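Local atomic coordinates of pantothenate kinase (Coxiella burnetii, PDB entry 3TQC), a protein that catalyses the ATP-dependent phosphorylation of pantothenate to 4'-phosphopantothenate, the first of five steps from pantothenate to coenzyme A. Residues R172-V178 with Q190-Q196; N124-T130 with P197-E203; T130-Y135 with S154-L160. All coordinates share one frame; numbering follows the deposited sequence.

Interaction 1. Residues R172-V178 with Q190-Q196; sequences RNVRIPV and QYEIVDQ
Strands 174-178 and 190-194 pair in antiparallel fashion, their axes approaching to 4.3 Å and running at 139° to each other. Val174-Val194 and Ile176-Glu192 are the hydrogen-bonded pairs, each closed by two N-H...O=C bonds; Arg175-Ile193 and Pro177-Tyr191 are the non-hydrogen-bonded pairs between and beyond them. At the far end Val178 N reaches Gln190 O only weakly, and a water accepts from Val178 N and lies close to Gln190 O. On the face of Val174, Ile176 and Val194, the Ile176 CG1 branch crosses the Val194 side chain at a slant and packs tightly on its CG2, 3.5 Å away. The opposite face carries Pro177, whose CB lies 4.1 Å from Tyr191 CE1, while the Tyr191 ring turns its edge to the Ile176 carbonyl. Where the strands end, Asp195 takes over. Its carboxylate, held anti to the backbone N (chi1 -176°), accepts from Asn173 N at OD1, 3.1 Å away and from above the carboxylate plane. Arg172 NH1 forms a salt bridge with Asp195 OD1 (3.3 Å), its hydrogen bond weak; the Arg172 chain bends at chi2 (-81°), bringing one face of its guanidinium under Gln196 CB. A water accepts from Asn173 ND2 and donates to Asp195 OD2. Strand 174-180 is the middle member of a three-stranded antiparallel sheet, with 185-187 on its other side; Val174, Ile176 and Val194 face helix 157-168, and Ile176 and Val194 also meet Ile128 of strand 125-129.

Interaction 2. Residues N124-T130 with P197-E203; sequences NVEVITT and PDIVILE
The carbonyl oxygen of Asn124 is gripped by two successive amides, Asp198 N at 2.8 Å and Ile199 N at 3.1 Å. Asp198 returns the bond through its side chain: OD2 accepts from Asn124 N with its anti lone pair, while OD1 forms a salt bridge with Lys90. Beside this junction the Pro197 ring lies across the bent side chain of Glu126, Pro197 CG 3.7 Å from Glu126 CG. From here strands 125-129 and 199-203 run parallel, and the amides alternate as donors: Glu126 N to Ile199 O, Ile201 N to Glu126 O, Ile128 N to Ile201 O and Glu203 N to Ile128 O, with Thr130 N closing the ladder on Glu203 O. On the face shared with Glu126, Ile128 straddles two neighbours, its CG1 branch meeting Val200 CG1 and its CG2 branch touching Leu202 CD1 at 3.5 Å. On the other, Val125 CG1 rests alongside Ile199 CG2 and also meets Ile201 CD1, 4.0 Å away. Glu203 ends that row. Its CG sits between the backbone N and the carbonyl carbon (chi1 50°), and the chain bends again at chi2, which brings the carboxylate beside Thr129 CB and leaves OE2 3.9 Å from Val127 CG1. OE2 is hydrogen-bonded to Ser109 OG of helix 105-116; the side chain also touches Ser106, a residue of the ADP pocket, and comes within about 5 Å of the bound ADP (nearest atoms). The ladder thus fixes the edge strand of the nucleotide-binding sheet and places a buried acidic group, tied to the helix after the P-loop, close to the nucleotide.

Interaction 3. Residues T130-Y135 with S154-L160; sequences TDGFLY and SYDMPSL
A short two-bond backbone bridge joins the loop that follows strand 125-129 to the N-terminus of helix 157-168. Asp156 N donates to Phe133 O (2.6 Å) and Tyr135 N to Ser154 O (2.8 Å), the latter almost straight at 178°; between them Leu134 faces Tyr155. Asp156 is also the N-cap: its CG lies anti to the backbone N (chi1 -173°), and OD1 accepts from Ser159 N at 3.1 Å. Three rings pack around this bridge. Leu160 CD1 stands over one face of the Phe133 ring in a CH-pi contact, 3.9 Å from its centroid, while Ser159 OG approaches that ring at the edge. Leu134 CD2 makes the corresponding contact over the Tyr155 ring. The Tyr135 ring instead lays a face on the peptide link from Tyr155 to Asp156, with Asp156 N above its centre. Ser154 OG, beside Leu134 CD2, is hydrogen-bonded to Phe151 O and Gly150 N. One residue therefore does two jobs: the Asp156 amide ties the helix start to the loop, and its carboxylate caps the amide of Ser159 at the positive end of the helix dipole, which would probably favour the charged carboxylate.

Overall arrangement
Interaction 2 joins two strands of the large mixed sheet, with 125-129 at its edge, whereas interaction 1 belongs to a separate three-stranded antiparallel sheet; their centres are 11 Å apart. Along the chain, strand 125-129 comes first, then both segments of interaction 3, then both of interaction 1, and finally strand 199-203, which returns to pair with the first. Thr130 is common to interactions 2 and 3, whose centres lie 16 Å apart. Ile128 touches Ile176, Val194 and Phe133, so the three contacts converge on it, and Pro177 packs on the loop of interaction 3 (centres of 1 and 3 14 Å apart). The excursion between the paired strands is thereby folded back against the P-loop kinase core.

Interaction 1. Residues R172-V178 with Q190-Q196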
loop_
_atom_site.group_PDB
_atom_site.type_symbol
_atom_site.label_atom_id
_atom_site.label_comp_id
_atom_site.label_asym_id
_atom_site.label_seq_id
_atom_site.Cartn_x
_atom_site.Cartn_y
_atom_site.Cartn_z
ATOM N N ARG B 172 9.259 21.496 4.613
ATOM C CA ARG B 172 8.915 22.231 5.807
ATOM C C ARG B 172 7.608 22.993 5.618
ATOM O O ARG B 172 7.222 23.349 4.495
ATOM C CB ARG B 172 10.059 23.185 6.152
ATOM C CG ARG B 172 11.309 22.463 6.705
ATOM C CD ARG B 172 11.101 22.172 8.184
ATOM N NE ARG B 172 12.092 21.296 8.777
ATOM C CZ ARG B 172 12.030 20.825 10.024
ATOM N NH1 ARG B 172 11.025 21.151 10.834
ATOM N NH2 ARG B 172 12.989 20.018 10.471
ATOM N N ASN B 173 6.926 23.234 6.734
ATOM C CA ASN B 173 5.783 24.155 6.776
ATOM C C ASN B 173 4.760 23.921 5.668
ATOM O O ASN B 173 4.482 24.796 4.879
ATOM C CB ASN B 173 6.280 25.603 6.748
ATOM C CG ASN B 173 7.142 25.949 7.950
ATOM O OD1 ASN B 173 8.060 26.765 7.850
ATOM N ND2 ASN B 173 6.849 25.333 9.095
ATOM N N VAL B 174 4.200 22.722 5.622
ATOM C CA VAL B 174 3.201 22.407 4.615
ATOM C C VAL B 174 1.856 22.920 5.089
ATOM O O VAL B 174 1.456 22.723 6.250
ATOM C CB VAL B 174 3.154 20.924 4.324
ATOM C CG1 VAL B 174 2.037 20.608 3.310
ATOM C CG2 VAL B 174 4.508 20.490 3.814
ATOM N N ARG B 175 1.176 23.610 4.185
ATOM C CA ARG B 175 -0.083 24.258 4.493
ATOM C C ARG B 175 -1.250 23.307 4.241
ATOM O O ARG B 175 -1.356 22.721 3.179
ATOM C CB ARG B 175 -0.180 25.549 3.687
ATOM C CG ARG B 175 0.841 26.572 4.178
ATOM C CD ARG B 175 1.191 27.622 3.141
ATOM N NE ARG B 175 1.744 28.839 3.752
ATOM C CZ ARG B 175 2.930 28.925 4.366
ATOM N NH1 ARG B 175 3.741 27.869 4.487
ATOM N NH2 ARG B 175 3.309 30.093 4.875
ATOM N N ILE B 176 -2.107 23.126 5.239
ATOM C CA ILE B 176 -3.218 22.192 5.129
ATOM C C ILE B 176 -4.490 23.008 5.134
ATOM O O ILE B 176 -4.706 23.768 6.058
ATOM C CB ILE B 176 -3.280 21.228 6.322
ATOM C CG1 ILE B 176 -1.942 20.489 6.517
ATOM C CG2 ILE B 176 -4.479 20.262 6.164
ATOM C CD1 ILE B 176 -1.519 19.615 5.344
ATOM N N PRO B 177 -5.343 22.854 4.101
ATOM C CA PRO B 177 -6.589 23.602 4.066
ATOM C C PRO B 177 -7.547 23.135 5.156
ATOM O O PRO B 177 -7.419 22.033 5.661
ATOM C CB PRO B 177 -7.124 23.341 2.654
ATOM C CG PRO B 177 -6.530 22.091 2.258
ATOM C CD PRO B 177 -5.180 22.025 2.901
ATOM N N VAL B 178 -8.454 24.016 5.550
ATOM C CA VAL B 178 -9.297 23.807 6.726
ATOM C C VAL B 178 -10.767 23.771 6.322
ATOM O O VAL B 178 -11.226 24.619 5.580
ATOM C CB VAL B 178 -9.060 24.929 7.752
ATOM C CG1 VAL B 178 -10.054 24.832 8.928
ATOM C CG2 VAL B 178 -7.605 24.898 8.249
ATOM N N GLN B 190 -7.528 29.936 5.093
ATOM C CA GLN B 190 -7.196 29.406 6.398
ATOM C C GLN B 190 -6.455 28.086 6.240
ATOM O O GLN B 190 -6.962 27.163 5.612
ATOM C CB GLN B 190 -8.468 29.212 7.201
ATOM C CG GLN B 190 -8.221 28.740 8.605
ATOM C CD GLN B 190 -9.182 29.347 9.606
ATOM O OE1 GLN B 190 -9.448 30.558 9.589
ATOM N NE2 GLN B 190 -9.696 28.504 10.509
ATOM N N TYR B 191 -5.250 28.013 6.801
ATOM C CA TYR B 191 -4.415 26.814 6.715
ATOM C C TYR B 191 -3.792 26.451 8.058
ATOM O O TYR B 191 -3.402 27.316 8.823
ATOM C CB TYR B 191 -3.302 27.011 5.689
ATOM C CG TYR B 191 -3.797 27.353 4.305
ATOM C CD1 TYR B 191 -4.232 26.357 3.434
ATOM C CD2 TYR B 191 -3.836 28.669 3.867
ATOM C CE1 TYR B 191 -4.692 26.658 2.162
ATOM C CE2 TYR B 191 -4.296 28.985 2.590
ATOM C CZ TYR B 191 -4.724 27.967 1.746
ATOM O OH TYR B 191 -5.174 28.258 0.487
ATOM N N GLU B 192 -3.730 25.158 8.338
ATOM C CA GLU B 192 -2.955 24.631 9.446
ATOM C C GLU B 192 -1.559 24.331 8.915
ATOM O O GLU B 192 -1.376 24.159 7.711
ATOM C CB GLU B 192 -3.599 23.362 9.991
ATOM C CG GLU B 192 -4.949 23.628 10.642
ATOM C CD GLU B 192 -5.628 22.369 11.136
ATOM O OE1 GLU B 192 -5.117 21.255 10.861
ATOM O OE2 GLU B 192 -6.675 22.499 11.809
ATOM N N ILE B 193 -0.576 24.292 9.799
ATOM C CA ILE B 193 0.788 24.065 9.379
ATOM C C ILE B 193 1.291 22.750 9.953
ATOM O O ILE B 193 1.254 22.542 11.154
ATOM C CB ILE B 193 1.691 25.220 9.784
ATOM C CG1 ILE B 193 1.304 26.475 8.990
ATOM C CG2 ILE B 193 3.146 24.844 9.550
ATOM C CD1 ILE B 193 1.641 27.749 9.682
ATOM N N VAL B 194 1.701 21.857 9.057
ATOM C CA VAL B 194 2.350 20.616 9.387
ATOM C C VAL B 194 3.829 20.814 9.046
ATOM O O VAL B 194 4.181 21.076 7.893
ATOM C CB VAL B 194 1.728 19.439 8.577
ATOM C CG1 VAL B 194 2.502 18.155 8.794
ATOM C CG2 VAL B 194 0.244 19.248 8.938
ATOM N N ASP B 195 4.687 20.707 10.054
ATOM C CA ASP B 195 6.093 21.047 9.905
ATOM C C ASP B 195 7.046 19.924 10.329
ATOM O O ASP B 195 7.715 20.010 11.370
ATOM C CB ASP B 195 6.412 22.324 10.681
ATOM C CG ASP B 195 7.852 22.777 10.482
ATOM O OD1 ASP B 195 8.401 22.519 9.382
ATOM O OD2 ASP B 195 8.428 23.392 11.422
ATOM N N GLN B 196 7.136 18.911 9.480
ATOM C CA GLN B 196 7.933 17.702 9.735
ATOM C C GLN B 196 7.833 17.192 11.166
ATOM O O GLN B 196 8.836 17.019 11.837
ATOM C CB GLN B 196 9.390 17.904 9.309
ATOM C CG GLN B 196 9.524 18.071 7.812
ATOM C CD GLN B 196 9.148 16.814 7.045
ATOM O OE1 GLN B 196 8.307 16.848 6.139
ATOM N NE2 GLN B 196 9.785 15.705 7.386
HETATM O O HOH W 1 7.236 26.016 11.479
HETATM O O HOH W 2 -8.671 26.294 3.876
#

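Interaction 2. Residues N124-T130 with P197-E203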
loop_
_atom_site.group_PDB
_atom_site.type_symbol
_atom_site.label_atom_id
_atom_site.label_comp_id
_atom_site.label_asym_id
_atom_site.label_seq_id
_atom_site.Cartn_x
_atom_site.Cartn_y
_atom_site.Cartn_z
ATOM N N ASN B 124 6.190 15.021 18.612
ATOM C CA ASN B 124 5.538 15.947 17.689
ATOM C C ASN B 124 4.565 15.210 16.802
ATOM O O ASN B 124 4.962 14.478 15.897
ATOM C CB ASN B 124 6.570 16.711 16.870
ATOM C CG ASN B 124 7.395 17.638 17.727
ATOM O OD1 ASN B 124 6.879 18.228 18.672
ATOM N ND2 ASN B 124 8.684 17.767 17.411
ATOM N N VAL B 125 3.282 15.376 17.098
ATOM C CA VAL B 125 2.260 14.608 16.414
ATOM C C VAL B 125 1.206 15.529 15.856
ATOM O O VAL B 125 0.675 16.358 16.581
ATOM C CB VAL B 125 1.632 13.572 17.356
ATOM C CG1 VAL B 125 0.720 12.609 16.572
ATOM C CG2 VAL B 125 2.743 12.805 18.067
ATOM N N GLU B 126 0.909 15.373 14.567
ATOM C CA GLU B 126 -0.077 16.223 13.891
ATOM C C GLU B 126 -1.194 15.433 13.279
ATOM O O GLU B 126 -0.999 14.305 12.857
ATOM C CB GLU B 126 0.569 17.050 12.785
ATOM C CG GLU B 126 1.627 17.972 13.285
ATOM C CD GLU B 126 1.088 19.177 14.024
ATOM O OE1 GLU B 126 -0.092 19.203 14.450
ATOM O OE2 GLU B 126 1.872 20.122 14.200
ATOM N N VAL B 127 -2.370 16.047 13.223
ATOM C CA VAL B 127 -3.515 15.417 12.606
ATOM C C VAL B 127 -3.896 16.190 11.356
ATOM O O VAL B 127 -4.030 17.431 11.393
ATOM C CB VAL B 127 -4.685 15.349 13.578
ATOM C CG1 VAL B 127 -5.988 14.944 12.857
ATOM C CG2 VAL B 127 -4.359 14.375 14.697
ATOM N N ILE B 128 -4.025 15.459 10.247
ATOM C CA ILE B 128 -4.552 16.008 9.000
ATOM C C ILE B 128 -5.897 15.365 8.745
ATOM O O ILE B 128 -5.976 14.148 8.628
ATOM C CB ILE B 128 -3.685 15.669 7.759
ATOM C CG1 ILE B 128 -2.284 16.217 7.891
ATOM C CG2 ILE B 128 -4.338 16.225 6.493
ATOM C CD1 ILE B 128 -2.288 17.600 8.344
ATOM N N THR B 129 -6.948 16.176 8.649
ATOM C CA THR B 129 -8.247 15.658 8.250
ATOM C C THR B 129 -8.360 15.855 6.761
ATOM O O THR B 129 -8.026 16.904 6.226
ATOM C CB THR B 129 -9.462 16.303 9.000
ATOM O OG1 THR B 129 -10.684 15.793 8.441
ATOM C CG2 THR B 129 -9.472 17.804 8.881
ATOM N N THR B 130 -8.826 14.822 6.093
ATOM C CA THR B 130 -9.012 14.857 4.663
ATOM C C THR B 130 -10.157 15.807 4.240
ATOM O O THR B 130 -10.189 16.261 3.098
ATOM C CB THR B 130 -9.188 13.410 4.155
ATOM O OG1 THR B 130 -7.896 12.885 3.752
ATOM C CG2 THR B 130 -10.119 13.347 3.047
ATOM N N PRO B 197 6.603 16.931 11.629
ATOM C CA PRO B 197 6.454 16.331 12.944
ATOM C C PRO B 197 6.977 14.903 12.873
ATOM O O PRO B 197 7.393 14.441 11.812
ATOM C CB PRO B 197 4.950 16.320 13.139
ATOM C CG PRO B 197 4.419 16.120 11.754
ATOM C CD PRO B 197 5.340 16.880 10.858
ATOM N N ASP B 198 6.962 14.201 13.988
ATOM C CA ASP B 198 7.425 12.836 13.988
ATOM C C ASP B 198 6.345 11.935 13.429
ATOM O O ASP B 198 6.632 10.924 12.801
ATOM C CB ASP B 198 7.775 12.434 15.412
ATOM C CG ASP B 198 8.868 13.287 15.980
ATOM O OD1 ASP B 198 10.001 13.187 15.435
ATOM O OD2 ASP B 198 8.582 14.063 16.932
ATOM N N ILE B 199 5.094 12.314 13.676
ATOM C CA ILE B 199 3.947 11.524 13.265
ATOM C C ILE B 199 2.873 12.432 12.704
ATOM O O ILE B 199 2.607 13.519 13.247
ATOM C CB ILE B 199 3.363 10.734 14.447
ATOM C CG1 ILE B 199 4.416 9.753 15.009
ATOM C CG2 ILE B 199 2.071 10.033 14.031
ATOM C CD1 ILE B 199 3.987 9.059 16.330
ATOM N N VAL B 200 2.283 12.001 11.590
ATOM C CA VAL B 200 1.108 12.637 11.059
ATOM C C VAL B 200 0.000 11.617 11.139
ATOM O O VAL B 200 0.154 10.486 10.671
ATOM C CB VAL B 200 1.304 13.057 9.588
ATOM C CG1 VAL B 200 -0.006 13.592 9.011
ATOM C CG2 VAL B 200 2.440 14.088 9.479
ATOM N N ILE B 201 -1.111 11.984 11.760
ATOM C CA ILE B 201 -2.270 11.120 11.758
ATOM C C ILE B 201 -3.156 11.667 10.663
ATOM O O ILE B 201 -3.596 12.803 10.734
ATOM C CB ILE B 201 -2.998 11.107 13.114
ATOM C CG1 ILE B 201 -2.131 10.427 14.179
ATOM C CG2 ILE B 201 -4.353 10.390 13.003
ATOM C CD1 ILE B 201 -2.600 10.667 15.597
ATOM N N LEU B 202 -3.402 10.861 9.640
ATOM C CA LEU B 202 -4.204 11.284 8.496
ATOM C C LEU B 202 -5.582 10.651 8.597
ATOM O O LEU B 202 -5.723 9.446 8.426
ATOM C CB LEU B 202 -3.508 10.869 7.197
ATOM C CG LEU B 202 -4.210 11.255 5.894
ATOM C CD1 LEU B 202 -4.355 12.770 5.783
ATOM C CD2 LEU B 202 -3.461 10.675 4.699
ATOM N N GLU B 203 -6.596 11.446 8.908
ATOM C CA GLU B 203 -7.953 10.912 9.011
ATOM C C GLU B 203 -8.815 11.406 7.868
ATOM O O GLU B 203 -8.703 12.551 7.435
ATOM C CB GLU B 203 -8.615 11.267 10.346
ATOM C CG GLU B 203 -8.530 12.721 10.693
ATOM C CD GLU B 203 -9.793 13.280 11.321
ATOM O OE1 GLU B 203 -10.875 13.165 10.705
ATOM O OE2 GLU B 203 -9.681 13.894 12.404
#

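Interaction 3. Residues T130-Y135 with S154-L160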
loop_
_atom_site.group_PDB
_atom_site.type_symbol
_atom_site.label_atom_id
_atom_site.label_comp_id
_atom_site.label_asym_id
_atom_site.label_seq_id
_atom_site.Cartn_x
_atom_site.Cartn_y
_atom_site.Cartn_z
ATOM N N THR B 130 -8.826 14.822 6.093
ATOM C CA THR B 130 -9.012 14.857 4.663
ATOM C C THR B 130 -10.157 15.807 4.240
ATOM O O THR B 130 -10.189 16.261 3.098
ATOM C CB THR B 130 -9.188 13.410 4.155
ATOM O OG1 THR B 130 -7.896 12.885 3.752
ATOM C CG2 THR B 130 -10.119 13.347 3.047
ATOM N N ASP B 131 -11.064 16.123 5.174
ATOM C CA ASP B 131 -12.162 17.077 4.959
ATOM C C ASP B 131 -11.668 18.362 4.321
ATOM O O ASP B 131 -12.350 18.966 3.483
ATOM C CB ASP B 131 -12.829 17.482 6.293
ATOM C CG ASP B 131 -13.378 16.300 7.083
ATOM O OD1 ASP B 131 -13.650 15.242 6.474
ATOM O OD2 ASP B 131 -13.536 16.441 8.328
ATOM N N GLY B 132 -10.496 18.799 4.762
ATOM C CA GLY B 132 -9.907 20.003 4.268
ATOM C C GLY B 132 -9.641 20.006 2.782
ATOM O O GLY B 132 -9.466 21.073 2.197
ATOM N N PHE B 133 -9.614 18.832 2.168
ATOM C CA PHE B 133 -9.374 18.718 0.741
ATOM C C PHE B 133 -10.662 18.494 -0.052
ATOM O O PHE B 133 -10.614 18.202 -1.236
ATOM C CB PHE B 133 -8.348 17.619 0.485
ATOM C CG PHE B 133 -7.028 17.885 1.154
ATOM C CD1 PHE B 133 -6.007 18.550 0.475
ATOM C CD2 PHE B 133 -6.820 17.511 2.484
ATOM C CE1 PHE B 133 -4.785 18.803 1.093
ATOM C CE2 PHE B 133 -5.598 17.777 3.115
ATOM C CZ PHE B 133 -4.581 18.428 2.405
ATOM N N LEU B 134 -11.813 18.659 0.600
ATOM C CA LEU B 134 -13.078 18.725 -0.110
ATOM C C LEU B 134 -13.074 19.963 -0.979
ATOM O O LEU B 134 -12.479 20.975 -0.607
ATOM C CB LEU B 134 -14.252 18.809 0.866
ATOM C CG LEU B 134 -14.581 17.517 1.612
ATOM C CD1 LEU B 134 -15.552 17.796 2.767
ATOM C CD2 LEU B 134 -15.151 16.478 0.637
ATOM N N TYR B 135 -13.733 19.882 -2.134
ATOM C CA TYR B 135 -14.009 21.068 -2.935
ATOM C C TYR B 135 -14.994 21.943 -2.162
ATOM O O TYR B 135 -15.828 21.437 -1.413
ATOM C CB TYR B 135 -14.607 20.701 -4.306
ATOM C CG TYR B 135 -13.659 19.998 -5.278
ATOM C CD1 TYR B 135 -12.482 20.606 -5.708
ATOM C CD2 TYR B 135 -13.969 18.738 -5.793
ATOM C CE1 TYR B 135 -11.623 19.967 -6.603
ATOM C CE2 TYR B 135 -13.118 18.092 -6.690
ATOM C CZ TYR B 135 -11.951 18.712 -7.095
ATOM O OH TYR B 135 -11.123 18.070 -7.994
ATOM N N SER B 154 -15.797 14.475 -4.743
ATOM C CA SER B 154 -15.971 15.703 -3.989
ATOM C C SER B 154 -14.650 16.248 -3.441
ATOM O O SER B 154 -14.617 17.387 -2.988
ATOM C CB SER B 154 -16.953 15.485 -2.833
ATOM O OG SER B 154 -16.435 14.597 -1.864
ATOM N N TYR B 155 -13.582 15.446 -3.498
ATOM C CA TYR B 155 -12.262 15.850 -2.996
ATOM C C TYR B 155 -11.327 16.341 -4.086
ATOM O O TYR B 155 -11.314 15.809 -5.191
ATOM C CB TYR B 155 -11.539 14.679 -2.306
ATOM C CG TYR B 155 -12.230 14.183 -1.074
ATOM C CD1 TYR B 155 -11.935 14.710 0.183
ATOM C CD2 TYR B 155 -13.195 13.209 -1.165
ATOM C CE1 TYR B 155 -12.581 14.249 1.315
ATOM C CE2 TYR B 155 -13.840 12.748 -0.056
ATOM C CZ TYR B 155 -13.537 13.259 1.177
ATOM O OH TYR B 155 -14.214 12.763 2.251
ATOM N N ASP B 156 -10.516 17.326 -3.720
ATOM C CA ASP B 156 -9.409 17.770 -4.530
ATOM C C ASP B 156 -8.240 16.791 -4.325
ATOM O O ASP B 156 -7.357 17.012 -3.496
ATOM C CB ASP B 156 -9.027 19.193 -4.110
ATOM C CG ASP B 156 -7.991 19.815 -5.014
ATOM O OD1 ASP B 156 -7.312 19.062 -5.736
ATOM O OD2 ASP B 156 -7.856 21.059 -4.995
ATOM N N MET B 157 -8.227 15.707 -5.088
ATOM C CA MET B 157 -7.218 14.668 -4.883
ATOM C C MET B 157 -5.814 15.135 -5.236
ATOM O O MET B 157 -4.881 14.823 -4.527
ATOM C CB MET B 157 -7.570 13.392 -5.655
ATOM C CG MET B 157 -6.821 12.127 -5.191
ATOM S SD MET B 157 -7.054 11.691 -3.451
ATOM C CE MET B 157 -8.738 12.276 -3.242
ATOM N N PRO B 158 -5.651 15.880 -6.332
ATOM C CA PRO B 158 -4.285 16.320 -6.599
ATOM C C PRO B 158 -3.714 17.150 -5.442
ATOM O O PRO B 158 -2.529 17.066 -5.148
ATOM C CB PRO B 158 -4.419 17.170 -7.877
ATOM C CG PRO B 158 -5.705 16.732 -8.511
ATOM C CD PRO B 158 -6.590 16.239 -7.417
ATOM N N SER B 159 -4.565 17.931 -4.787
ATOM C CA SER B 159 -4.129 18.740 -3.659
ATOM C C SER B 159 -3.758 17.874 -2.438
ATOM O O SER B 159 -2.757 18.131 -1.753
ATOM C CB SER B 159 -5.199 19.763 -3.296
ATOM O OG SER B 159 -4.794 20.486 -2.168
ATOM N N LEU B 160 -4.552 16.850 -2.164
ATOM C CA LEU B 160 -4.231 15.973 -1.066
ATOM C C LEU B 160 -2.921 15.240 -1.352
ATOM O O LEU B 160 -2.084 15.137 -0.474
ATOM C CB LEU B 160 -5.364 14.979 -0.809
ATOM C CG LEU B 160 -5.166 13.867 0.228
ATOM C CD1 LEU B 160 -4.720 14.416 1.560
ATOM C CD2 LEU B 160 -6.480 13.112 0.375
#